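Local coordinates for protein cysteine desulfurase (Thermococcus onnurineus, PDB 5B89) that probably catalyses the pyridoxal-phosphate-dependent removal of sulfur from L-cysteine, passing it to a sulfur carrier and releasing L-alanine, at residues Glu84-Val89 and Arg283-Thr288; Val101-Lys104 and Glu108-Asn111; Val347-Pro352 and Glu404-Val409. One frame throughout, in Å; residues are numbered along the deposited sequence.

Contact 1: Glu84-Val89 and Arg283-Thr288. With PLP (pyridoxal-5'-phosphate), chain D.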
ATOM      1  N   GLU B  84     -12.297  11.155  -8.091  1.00 10.56           N
ATOM      2  CA  GLU B  84     -13.661  10.539  -8.048  1.00 10.38           C
ATOM      3  C   GLU B  84     -13.731   9.424  -6.966  1.00 11.40           C
ATOM      4  O   GLU B  84     -14.725   9.285  -6.232  1.00 12.00           O
ATOM      5  CB  GLU B  84     -14.123  10.079  -9.384  1.00 13.96           C
ATOM      6  CG  GLU B  84     -15.432   9.384  -9.453  1.00 18.49           C
ATOM      7  CD  GLU B  84     -15.663   8.580 -10.748  1.00 23.04           C
ATOM      8  OE1 GLU B  84     -15.094   7.505 -11.047  1.00 18.52           O
ATOM      9  OE2 GLU B  84     -16.587   9.009 -11.529  1.00 31.25           O
ATOM     10  N   SER B  85     -12.702   8.572  -6.926  1.00 10.94           N
ATOM     11  CA  SER B  85     -12.687   7.424  -6.051  1.00  9.36           C
ATOM     12  C   SER B  85     -12.604   7.953  -4.614  1.00 10.04           C
ATOM     13  O   SER B  85     -13.312   7.371  -3.794  1.00 10.28           O
ATOM     14  CB  SER B  85     -11.397   6.610  -6.405  1.00 10.82           C
ATOM     15  OG  SER B  85     -11.489   6.070  -7.710  1.00 12.16           O
ATOM     16  N   ARG B  86     -11.841   8.967  -4.306  1.00 10.22           N
ATOM     17  CA  ARG B  86     -11.814   9.485  -2.979  1.00  8.76           C
ATOM     18  C   ARG B  86     -13.201  10.044  -2.598  1.00 10.27           C
ATOM     19  O   ARG B  86     -13.624   9.880  -1.504  1.00 10.79           O
ATOM     20  CB  ARG B  86     -10.810  10.610  -2.833  1.00  8.99           C
ATOM     21  CG  ARG B  86     -10.461  10.957  -1.399  1.00  9.71           C
ATOM     22  CD  ARG B  86      -9.653  12.226  -1.256  1.00 10.09           C
ATOM     23  NE  ARG B  86      -8.423  12.227  -2.024  1.00 10.23           N
ATOM     24  CZ  ARG B  86      -7.320  11.613  -1.671  1.00 10.91           C
ATOM     25  NH1 ARG B  86      -7.211  10.906  -0.571  1.00 11.42           N
ATOM     26  NH2 ARG B  86      -6.295  11.697  -2.487  1.00 13.57           N
ATOM     27  N   LYS B  87     -13.849  10.742  -3.521  1.00 10.04           N
ATOM     28  CA  LYS B  87     -15.236  11.233  -3.217  1.00 10.58           C
ATOM     29  C   LYS B  87     -16.152  10.104  -2.961  1.00 11.15           C
ATOM     30  O   LYS B  87     -17.065  10.224  -2.090  1.00 11.66           O
ATOM     31  CB  LYS B  87     -15.705  12.150  -4.383  1.00 12.64           C
ATOM     32  CG  LYS B  87     -17.028  12.852  -4.030  1.00 18.44           C
ATOM     33  CD  LYS B  87     -16.902  13.878  -2.940  1.00 22.61           C
ATOM     34  CE  LYS B  87     -18.239  14.577  -2.812  1.00 29.17           C
ATOM     35  NZ  LYS B  87     -18.134  15.442  -1.641  1.00 33.08           N
ATOM     36  N   ILE B  88     -16.129   9.030  -3.728  1.00  9.14           N
ATOM     37  CA  ILE B  88     -17.008   7.894  -3.535  1.00  8.95           C
ATOM     38  C   ILE B  88     -16.772   7.312  -2.108  1.00 11.00           C
ATOM     39  O   ILE B  88     -17.717   6.915  -1.441  1.00 10.93           O
ATOM     40  CB  ILE B  88     -16.849   6.842  -4.681  1.00 10.95           C
ATOM     41  CG1 ILE B  88     -17.478   7.409  -5.955  1.00 11.25           C
ATOM     42  CG2 ILE B  88     -17.379   5.501  -4.330  1.00 11.47           C
ATOM     43  CD1 ILE B  88     -17.033   6.659  -7.218  1.00 12.64           C
ATOM     44  N   VAL B  89     -15.507   7.154  -1.691  1.00 10.61           N
ATOM     45  CA  VAL B  89     -15.211   6.599  -0.371  1.00 10.76           C
ATOM     46  C   VAL B  89     -15.758   7.573   0.695  1.00 10.77           C
ATOM     47  O   VAL B  89     -16.349   7.136   1.686  1.00 11.23           O
ATOM     48  CB  VAL B  89     -13.683   6.437  -0.222  1.00 11.54           C
ATOM     49  CG1 VAL B  89     -13.371   6.075   1.226  1.00 12.81           C
ATOM     50  CG2 VAL B  89     -13.213   5.355  -1.150  1.00 13.36           C
ATOM     51  N   ARG B 283      -1.363  16.029   2.147  1.00 13.45           N
ATOM     52  CA  ARG B 283      -0.411  16.132   3.215  1.00 15.16           C
ATOM     53  C   ARG B 283      -0.035  14.754   3.780  1.00 13.38           C
ATOM     54  O   ARG B 283       1.031  14.591   4.340  1.00 14.68           O
ATOM     55  CB  ARG B 283      -0.998  17.013   4.375  1.00 17.18           C
ATOM     56  CG  ARG B 283      -0.102  17.251   5.530  1.00 18.05           C
ATOM     57  CD  ARG B 283      -0.743  18.036   6.701  1.00 22.66           C
ATOM     58  NE  ARG B 283      -1.080  19.348   6.271  1.00 25.47           N
ATOM     59  CZ  ARG B 283      -1.783  20.193   7.052  1.00 29.62           C
ATOM     60  NH1 ARG B 283      -2.241  19.775   8.237  1.00 30.76           N
ATOM     61  NH2 ARG B 283      -2.047  21.426   6.635  1.00 28.95           N
ATOM     62  N   PHE B 284      -1.000  13.824   3.714  1.00 13.20           N
ATOM     63  CA  PHE B 284      -0.869  12.505   4.369  1.00 14.53           C
ATOM     64  C   PHE B 284      -0.453  11.394   3.434  1.00 15.85           C
ATOM     65  O   PHE B 284      -0.262  10.267   3.943  1.00 17.68           O
ATOM     66  CB  PHE B 284      -2.200  12.231   5.114  1.00 15.35           C
ATOM     67  CG  PHE B 284      -2.543  13.294   6.113  1.00 16.71           C
ATOM     68  CD1 PHE B 284      -1.700  13.576   7.102  1.00 19.29           C
ATOM     69  CD2 PHE B 284      -3.701  13.993   6.035  1.00 15.62           C
ATOM     70  CE1 PHE B 284      -1.999  14.585   8.016  1.00 21.00           C
ATOM     71  CE2 PHE B 284      -4.036  14.971   7.003  1.00 17.41           C
ATOM     72  CZ  PHE B 284      -3.160  15.267   7.955  1.00 19.22           C
ATOM     73  N   GLU B 285      -0.379  11.651   2.127  1.00 13.62           N
ATOM     74  CA  GLU B 285      -0.194  10.615   1.155  1.00 13.47           C
ATOM     75  C   GLU B 285       1.194  10.751   0.485  1.00 12.40           C
ATOM     76  O   GLU B 285       1.321  11.510  -0.467  1.00 15.97           O
ATOM     77  CB  GLU B 285      -1.285  10.642   0.120  1.00 14.95           C
ATOM     78  CG  GLU B 285      -2.635  10.310   0.678  1.00 15.40           C
ATOM     79  CD  GLU B 285      -3.730  10.176  -0.365  1.00 15.61           C
ATOM     80  OE1 GLU B 285      -3.663  10.594  -1.604  1.00 15.74           O
ATOM     81  OE2 GLU B 285      -4.806   9.630   0.022  1.00 12.34           O
ATOM     82  N   ALA B 286       2.149   9.990   0.994  1.00 12.45           N
ATOM     83  CA  ALA B 286       3.511  10.117   0.514  1.00 11.93           C
ATOM     84  C   ALA B 286       3.757   9.183  -0.676  1.00 11.91           C
ATOM     85  O   ALA B 286       3.424   7.996  -0.576  1.00 13.42           O
ATOM     86  CB  ALA B 286       4.442   9.785   1.643  1.00 12.76           C
ATOM     87  N   GLY B 287       4.199   9.742  -1.775  1.00 11.40           N
ATOM     88  CA  GLY B 287       4.562   8.953  -2.958  1.00 11.39           C
ATOM     89  C   GLY B 287       3.392   8.598  -3.782  1.00 12.71           C
ATOM     90  O   GLY B 287       2.196   8.909  -3.447  1.00 14.19           O
ATOM     91  N   THR B 288       3.585   7.942  -4.873  1.00 11.72           N
ATOM     92  CA  THR B 288       2.542   7.563  -5.746  1.00 11.32           C
ATOM     93  C   THR B 288       1.527   6.688  -5.058  1.00  9.69           C
ATOM     94  O   THR B 288       1.850   5.645  -4.536  1.00 10.62           O
ATOM     95  CB  THR B 288       3.104   6.756  -6.951  1.00 10.05           C
ATOM     96  OG1 THR B 288       4.110   7.570  -7.618  1.00 11.46           O
ATOM     97  CG2 THR B 288       2.086   6.299  -7.927  1.00 10.92           C
TER
HETATM   98  N1  PLP D 401      12.815   8.537  -5.739  1.00 24.68           N
HETATM   99  C2  PLP D 401      13.003   8.628  -7.041  1.00 26.06           C
HETATM  100  C2A PLP D 401      14.438   8.762  -7.552  1.00 25.98           C
HETATM  101  C3  PLP D 401      11.868   8.602  -7.973  1.00 30.63           C
HETATM  102  O3  PLP D 401      12.002   8.668  -9.308  1.00 32.10           O
HETATM  103  C4  PLP D 401      10.549   8.381  -7.352  1.00 25.63           C
HETATM  104  C4A PLP D 401       9.270   8.303  -8.172  1.00 36.30           C
HETATM  105  C5  PLP D 401      10.523   8.259  -5.900  1.00 24.25           C
HETATM  106  C6  PLP D 401      11.633   8.307  -5.127  1.00 24.24           C
HETATM  107  C5A PLP D 401       9.172   8.024  -5.262  1.00 24.15           C
HETATM  108  O4P PLP D 401       8.524   6.858  -5.949  1.00 18.03           O
HETATM  109  P   PLP D 401       7.023   6.582  -5.477  1.00 12.98           P
HETATM  110  O1P PLP D 401       6.251   7.796  -5.992  1.00 17.33           O
HETATM  111  O2P PLP D 401       7.008   6.598  -4.050  1.00 12.05           O
HETATM  112  O3P PLP D 401       6.616   5.385  -6.181  1.00 16.45           O
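R86, on helix 73-93, and E285, in the loop between strand 274-277 and helix 291-307, meet in a buried, bidentate salt bridge that carries the whole contact between 84-89 and 283-288. NH1 of R86 lies 2.8 Å from OE2 of E285 and NH2 of R86 lies 3.0 Å from OE1 of E285, with N-H...O angles of 179° and 171°. The guanidinium is used end-on, and both oxygens sit in or close to its plane. The carboxylate is tilted against that plane by 41°, so NH1 reaches OE2 from above the carboxylate, while NH2 meets OE1 on the syn side, also out of plane. The CA atoms of R86 and E285 are 12.4 Å apart, a gap spanned by R86 with CG anti to its backbone N and a bend at chi3, and by E285 extended beyond CG. Further polar partners join the network: I100 O for NH1, Y82 OH for OE1 and F102 N for OE2.

T288, further along the same loop, gives its backbone N (2.9 Å) and its OG1 (2.7 Å) to O1P of PLP. S107, Q213, S233 and H235 of the second subunit also bind this PLP, so 283-288 reaches an active site at the dimer interface.

The chemistry suggests that two buried charges largely offset each other, which would probably keep the acid ionised, in a loop that also binds the cofactor phosphate.

Contact 2: Val101-Lys104 and Glu108-Asn111; sequences VFTK and ESLN
Strand 100-103 runs into helix 106-117 through a short connection, bringing the CA atoms of T103 and S109, and likewise of K104 and E108, to 6.2 Å from each other. This strand-to-helix connection belongs to the large PLP-binding domain of the class-V aminotransferase fold, and S107, at the start of that helix, binds the cofactor.

E108 turns back over the strand end, its CG anti to the backbone N (chi1 -180°) and the rest of its chain extended. OE1 then accepts two bonds from K104: the backbone N at 2.8 Å and NZ at 2.9 Å, the latter a salt bridge. The two donors come from opposite faces of the carboxylate plane, well out of it. K104 curls at chi3 and chi4 to bring NZ round, crossing E108 at about a right angle. Across the dimer interface the pairing is reciprocal: NZ of each K104 also forms a salt bridge with OE2 of E108 of the other subunit. A glutamine in place of E108 would probably leave the K104 ammonium without its charged mate in this buried site, and weaken the link across the dimer.

CB of T103 packs on CD of E108 at 3.6 Å, while OG1 of T103 and OG of S109 share a hydrogen bond of 2.9 Å. On the other carboxylate oxygen, a water donates to OE2 of E108 at 2.9 Å and to O of F102 at 3.0 Å.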
ATOM      1  N   VAL B 101      -7.902   9.529   3.617  1.00  9.53           N
ATOM      2  CA  VAL B 101      -6.500   9.229   3.243  1.00 10.20           C
ATOM      3  C   VAL B 101      -6.466   7.766   2.801  1.00 10.19           C
ATOM      4  O   VAL B 101      -6.978   6.870   3.476  1.00 10.33           O
ATOM      5  CB  VAL B 101      -5.585   9.445   4.417  1.00 10.91           C
ATOM      6  CG1 VAL B 101      -4.109   9.026   4.223  1.00 12.51           C
ATOM      7  CG2 VAL B 101      -5.596  10.936   4.891  1.00 14.75           C
ATOM      8  N   PHE B 102      -5.797   7.475   1.684  1.00  9.81           N
ATOM      9  CA  PHE B 102      -5.577   6.114   1.276  1.00  9.92           C
ATOM     10  C   PHE B 102      -4.286   5.579   1.844  1.00 10.00           C
ATOM     11  O   PHE B 102      -3.225   6.197   1.836  1.00 10.98           O
ATOM     12  CB  PHE B 102      -5.595   5.998  -0.249  1.00  9.99           C
ATOM     13  CG  PHE B 102      -6.942   6.234  -0.863  1.00  9.42           C
ATOM     14  CD1 PHE B 102      -7.965   5.347  -0.575  1.00 10.81           C
ATOM     15  CD2 PHE B 102      -7.212   7.278  -1.745  1.00 10.45           C
ATOM     16  CE1 PHE B 102      -9.227   5.520  -1.114  1.00 11.29           C
ATOM     17  CE2 PHE B 102      -8.472   7.411  -2.308  1.00 11.89           C
ATOM     18  CZ  PHE B 102      -9.461   6.529  -2.055  1.00 11.68           C
ATOM     19  N   THR B 103      -4.393   4.346   2.311  1.00  8.99           N
ATOM     20  CA  THR B 103      -3.327   3.558   2.897  1.00  9.61           C
ATOM     21  C   THR B 103      -3.297   2.180   2.235  1.00  8.98           C
ATOM     22  O   THR B 103      -3.976   1.963   1.303  1.00  9.28           O
ATOM     23  CB  THR B 103      -3.569   3.348   4.411  1.00 11.78           C
ATOM     24  OG1 THR B 103      -4.744   2.585   4.583  1.00 11.48           O
ATOM     25  CG2 THR B 103      -3.755   4.680   5.085  1.00 13.94           C
ATOM     26  N   LYS B 104      -2.497   1.265   2.765  1.00 11.17           N
ATOM     27  CA  LYS B 104      -2.465  -0.073   2.164  1.00 11.78           C
ATOM     28  C   LYS B 104      -3.482  -1.042   2.736  1.00 11.47           C
ATOM     29  O   LYS B 104      -3.852  -1.963   2.119  1.00 12.23           O
ATOM     30  CB  LYS B 104      -1.056  -0.708   2.165  1.00 15.53           C
ATOM     31  CG  LYS B 104      -0.716  -1.517   3.354  1.00 19.93           C
ATOM     32  CD  LYS B 104       0.541  -2.352   3.122  1.00 18.78           C
ATOM     33  CE  LYS B 104       1.705  -1.398   3.148  1.00 19.07           C
ATOM     34  NZ  LYS B 104       1.748  -0.608   4.434  1.00 18.25           N
ATOM     35  N   GLU B 108      -2.141  -0.497   8.453  1.00 10.86           N
ATOM     36  CA  GLU B 108      -1.381   0.732   8.186  1.00 10.35           C
ATOM     37  C   GLU B 108      -2.165   1.925   8.783  1.00 10.92           C
ATOM     38  O   GLU B 108      -1.589   2.742   9.521  1.00 10.28           O
ATOM     39  CB  GLU B 108      -1.057   0.957   6.729  1.00 11.33           C
ATOM     40  CG  GLU B 108      -0.272   2.232   6.481  1.00 11.99           C
ATOM     41  CD  GLU B 108      -0.106   2.566   4.982  1.00 14.14           C
ATOM     42  OE1 GLU B 108      -0.057   1.651   4.165  1.00 15.66           O
ATOM     43  OE2 GLU B 108       0.192   3.737   4.678  1.00 18.53           O
ATOM     44  N   SER B 109      -3.474   2.031   8.472  1.00  9.44           N
ATOM     45  CA  SER B 109      -4.243   3.149   8.986  1.00 10.04           C
ATOM     46  C   SER B 109      -4.191   3.298  10.505  1.00 10.26           C
ATOM     47  O   SER B 109      -3.915   4.426  11.012  1.00 10.25           O
ATOM     48  CB  SER B 109      -5.688   2.972   8.609  1.00 11.04           C
ATOM     49  OG  SER B 109      -5.887   3.007   7.204  1.00 10.39           O
ATOM     50  N   LEU B 110      -4.320   2.200  11.244  1.00 10.76           N
ATOM     51  CA  LEU B 110      -4.298   2.306  12.717  1.00 11.14           C
ATOM     52  C   LEU B 110      -2.911   2.613  13.254  1.00 11.11           C
ATOM     53  O   LEU B 110      -2.776   3.422  14.158  1.00 11.82           O
ATOM     54  CB  LEU B 110      -4.812   1.000  13.349  1.00 10.97           C
ATOM     55  CG  LEU B 110      -6.290   0.715  13.082  1.00 12.33           C
ATOM     56  CD1 LEU B 110      -6.671  -0.723  13.431  1.00 12.79           C
ATOM     57  CD2 LEU B 110      -7.256   1.685  13.777  1.00 14.46           C
ATOM     58  N   ASN B 111      -1.892   2.074  12.626  1.00 11.28           N
ATOM     59  CA  ASN B 111      -0.509   2.435  13.001  1.00 11.20           C
ATOM     60  C   ASN B 111      -0.301   3.920  12.746  1.00 12.78           C
ATOM     61  O   ASN B 111       0.353   4.586  13.537  1.00 13.00           O
ATOM     62  CB  ASN B 111       0.523   1.649  12.203  1.00 12.40           C
ATOM     63  CG  ASN B 111       0.837   0.315  12.858  1.00 15.61           C
ATOM     64  OD1 ASN B 111       1.793   0.173  13.657  1.00 14.43           O
ATOM     65  ND2 ASN B 111       0.072  -0.721  12.514  1.00 13.84           N
TER
HETATM   66  O   HOH W   1      -0.668   6.117   3.334  1.00 21.35           O

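Contact 3: Val347-Pro352 and Glu404-Val409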
ATOM      1  N   VAL B 347     -19.306 -16.807  12.178  1.00 14.45           N
ATOM      2  CA  VAL B 347     -19.614 -17.852  13.188  1.00 14.95           C
ATOM      3  C   VAL B 347     -18.361 -18.629  13.436  1.00 13.71           C
ATOM      4  O   VAL B 347     -17.877 -19.418  12.563  1.00 13.97           O
ATOM      5  CB  VAL B 347     -20.728 -18.756  12.641  1.00 16.02           C
ATOM      6  CG1 VAL B 347     -20.995 -19.816  13.723  1.00 17.13           C
ATOM      7  CG2 VAL B 347     -21.989 -17.976  12.341  1.00 18.00           C
ATOM      8  N   SER B 348     -17.754 -18.470  14.611  1.00 13.69           N
ATOM      9  CA  SER B 348     -16.663 -19.243  15.105  1.00 14.76           C
ATOM     10  C   SER B 348     -17.251 -20.368  15.937  1.00 15.28           C
ATOM     11  O   SER B 348     -18.245 -20.205  16.655  1.00 15.12           O
ATOM     12  CB  SER B 348     -15.709 -18.410  16.067  1.00 16.90           C
ATOM     13  OG  SER B 348     -14.739 -17.708  15.303  1.00 19.20           O
ATOM     14  N   PHE B 349     -16.629 -21.526  15.788  1.00 14.66           N
ATOM     15  CA  PHE B 349     -17.054 -22.735  16.450  1.00 16.06           C
ATOM     16  C   PHE B 349     -15.882 -23.681  16.619  1.00 17.05           C
ATOM     17  O   PHE B 349     -14.810 -23.450  16.147  1.00 15.43           O
ATOM     18  CB  PHE B 349     -18.180 -23.438  15.665  1.00 16.49           C
ATOM     19  CG  PHE B 349     -17.810 -23.855  14.269  1.00 17.93           C
ATOM     20  CD1 PHE B 349     -17.853 -22.964  13.257  1.00 16.07           C
ATOM     21  CD2 PHE B 349     -17.497 -25.162  13.970  1.00 17.32           C
ATOM     22  CE1 PHE B 349     -17.518 -23.322  11.989  1.00 19.47           C
ATOM     23  CE2 PHE B 349     -17.167 -25.532  12.700  1.00 17.53           C
ATOM     24  CZ  PHE B 349     -17.183 -24.617  11.701  1.00 19.69           C
ATOM     25  N   ASN B 350     -16.160 -24.752  17.347  1.00 18.86           N
ATOM     26  CA  ASN B 350     -15.190 -25.816  17.537  1.00 17.24           C
ATOM     27  C   ASN B 350     -15.907 -27.156  17.619  1.00 18.78           C
ATOM     28  O   ASN B 350     -17.007 -27.234  18.008  1.00 18.61           O
ATOM     29  CB  ASN B 350     -14.340 -25.657  18.800  1.00 17.32           C
ATOM     30  CG  ASN B 350     -13.072 -24.878  18.572  1.00 17.66           C
ATOM     31  OD1 ASN B 350     -12.328 -25.137  17.689  1.00 19.34           O
ATOM     32  ND2 ASN B 350     -12.842 -23.935  19.412  1.00 17.76           N
ATOM     33  N   VAL B 351     -15.201 -28.186  17.228  1.00 19.43           N
ATOM     34  CA  VAL B 351     -15.704 -29.551  17.343  1.00 22.69           C
ATOM     35  C   VAL B 351     -14.925 -30.233  18.465  1.00 20.68           C
ATOM     36  O   VAL B 351     -13.755 -30.336  18.376  1.00 22.25           O
ATOM     37  CB  VAL B 351     -15.560 -30.356  16.050  1.00 21.43           C
ATOM     38  CG1 VAL B 351     -16.084 -31.770  16.273  1.00 25.55           C
ATOM     39  CG2 VAL B 351     -16.314 -29.693  14.918  1.00 20.03           C
ATOM     40  N   PRO B 352     -15.613 -30.638  19.524  1.00 25.46           N
ATOM     41  CA  PRO B 352     -14.921 -31.273  20.693  1.00 27.28           C
ATOM     42  C   PRO B 352     -14.136 -32.482  20.257  1.00 27.92           C
ATOM     43  O   PRO B 352     -14.632 -33.270  19.444  1.00 33.50           O
ATOM     44  CB  PRO B 352     -16.068 -31.668  21.577  1.00 28.99           C
ATOM     45  CG  PRO B 352     -17.146 -30.719  21.263  1.00 29.28           C
ATOM     46  CD  PRO B 352     -17.060 -30.557  19.734  1.00 24.54           C
ATOM     47  N   GLU B 404     -26.694 -25.171   4.072  1.00 14.21           N
ATOM     48  CA  GLU B 404     -27.212 -26.532   4.218  1.00 15.20           C
ATOM     49  C   GLU B 404     -26.163 -27.587   3.806  1.00 16.51           C
ATOM     50  O   GLU B 404     -26.037 -28.578   4.418  1.00 16.77           O
ATOM     51  CB  GLU B 404     -28.522 -26.707   3.482  1.00 16.55           C
ATOM     52  CG  GLU B 404     -29.678 -25.819   3.917  1.00 17.76           C
ATOM     53  CD  GLU B 404     -30.252 -26.148   5.262  1.00 19.31           C
ATOM     54  OE1 GLU B 404     -29.875 -27.104   5.851  1.00 22.99           O
ATOM     55  OE2 GLU B 404     -31.087 -25.380   5.675  1.00 25.18           O
ATOM     56  N   THR B 405     -25.399 -27.309   2.754  1.00 14.75           N
ATOM     57  CA  THR B 405     -24.341 -28.203   2.365  1.00 15.31           C
ATOM     58  C   THR B 405     -23.310 -28.317   3.496  1.00 14.96           C
ATOM     59  O   THR B 405     -22.917 -29.338   3.849  1.00 16.38           O
ATOM     60  CB  THR B 405     -23.697 -27.740   1.059  1.00 16.29           C
ATOM     61  OG1 THR B 405     -24.686 -27.717   0.076  1.00 18.87           O
ATOM     62  CG2 THR B 405     -22.535 -28.625   0.625  1.00 17.94           C
ATOM     63  N   PHE B 406     -22.919 -27.174   4.057  1.00 13.69           N
ATOM     64  CA  PHE B 406     -21.997 -27.094   5.141  1.00 14.43           C
ATOM     65  C   PHE B 406     -22.518 -27.887   6.337  1.00 13.02           C
ATOM     66  O   PHE B 406     -21.800 -28.607   6.902  1.00 14.96           O
ATOM     67  CB  PHE B 406     -21.757 -25.594   5.523  1.00 15.12           C
ATOM     68  CG  PHE B 406     -21.197 -25.370   6.878  1.00 13.83           C
ATOM     69  CD1 PHE B 406     -19.877 -25.405   7.082  1.00 14.79           C
ATOM     70  CD2 PHE B 406     -22.003 -25.073   7.939  1.00 16.70           C
ATOM     71  CE1 PHE B 406     -19.341 -25.201   8.323  1.00 17.54           C
ATOM     72  CE2 PHE B 406     -21.474 -24.867   9.184  1.00 16.68           C
ATOM     73  CZ  PHE B 406     -20.139 -24.941   9.372  1.00 16.64           C
ATOM     74  N   LEU B 407     -23.777 -27.685   6.684  1.00 14.67           N
ATOM     75  CA  LEU B 407     -24.355 -28.393   7.851  1.00 16.23           C
ATOM     76  C   LEU B 407     -24.383 -29.944   7.639  1.00 16.55           C
ATOM     77  O   LEU B 407     -24.121 -30.679   8.551  1.00 17.93           O
ATOM     78  CB  LEU B 407     -25.726 -27.874   8.166  1.00 16.97           C
ATOM     79  CG  LEU B 407     -25.779 -26.425   8.803  1.00 15.59           C
ATOM     80  CD1 LEU B 407     -27.185 -26.019   8.954  1.00 16.23           C
ATOM     81  CD2 LEU B 407     -25.051 -26.405  10.124  1.00 16.97           C
ATOM     82  N   GLY B 408     -24.590 -30.309   6.407  1.00 15.48           N
ATOM     83  CA  GLY B 408     -24.514 -31.727   6.040  1.00 18.00           C
ATOM     84  C   GLY B 408     -23.152 -32.311   6.161  1.00 18.09           C
ATOM     85  O   GLY B 408     -22.950 -33.412   6.697  1.00 18.89           O
ATOM     86  N   VAL B 409     -22.103 -31.525   5.775  1.00 14.33           N
ATOM     87  CA  VAL B 409     -20.783 -31.967   5.999  1.00 17.05           C
ATOM     88  C   VAL B 409     -20.336 -32.003   7.468  1.00 15.85           C
ATOM     89  O   VAL B 409     -19.714 -32.921   7.923  1.00 17.76           O
ATOM     90  CB  VAL B 409     -19.724 -31.131   5.148  1.00 17.88           C
ATOM     91  CG1 VAL B 409     -18.283 -31.493   5.453  1.00 18.30           C
ATOM     92  CG2 VAL B 409     -20.072 -31.185   3.721  1.00 18.56           C
TER
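An apolar, aromatic contact joins F349 and F406, linking an edge strand, 346-349, of the four-stranded mixed sheet to helix 400-415 in the C-terminal part of the chain. The evidence for a narrow contact is in the numbers: only 66 Å² is buried between 347-352 and 404-409, summed over both sides, and the nearest CA atoms, those of F349 and L407, stay 12.6 Å apart. The backbones are therefore distant, and two long aromatic side chains, advancing from opposite directions, span the space between them.

The closest approach is between the CZ atoms, with CZ of F349 3.8 Å from CZ of F406. CE1 of F349 is 4.0 Å from CZ of F406. CE1 of F406 is 4.1 Å from CZ of F349. Relative to the F406 ring, CZ of F349 lies at the edge, near the plane; relative to the F349 ring the approach is oblique. The planes are inclined at 76° with centroids 5.9 Å apart, an oblique pairing. The contact is therefore probably dispersive, ring carbon against ring carbon.

The torsions place the rings. At F406, CG stands anti to the backbone N (chi1 161°), carrying the ring out from the helix toward the strand. At F349, CG lies between the backbone N and the carbonyl carbon (chi1 60°), and the ring reaches toward the helix.

Both phenylalanines are buried among other elements. L327 of helix 309-329, the loop residue V332, and V390 of strand 389-393 pack against F349, whereas T323 of helix 309-329 and L363 of helix 356-365 touch F406. The pair consequently sits where helices 309-329, 356-365 and 400-415 gather against the sheet, with strand 389-393 hydrogen-bonded beside 346-349.

Overall arrangement
All three contacts are buried, yet they differ in place and chemistry. Contacts 1 and 2 are neighbours, their centres 11 Å apart: contact 1 rests against strand 100-103, which belongs to contact 2, and there F284 packs on V101. Both are polar and charged, and both touch the second subunit near a PLP. Contact 3 lies on the opposite side of the chain's centre, about 41 Å from contact 1 and 35 Å from contact 2 between centres. It belongs to the four-stranded sheet and its helices, meets no other chain, and relies on ring carbons alone.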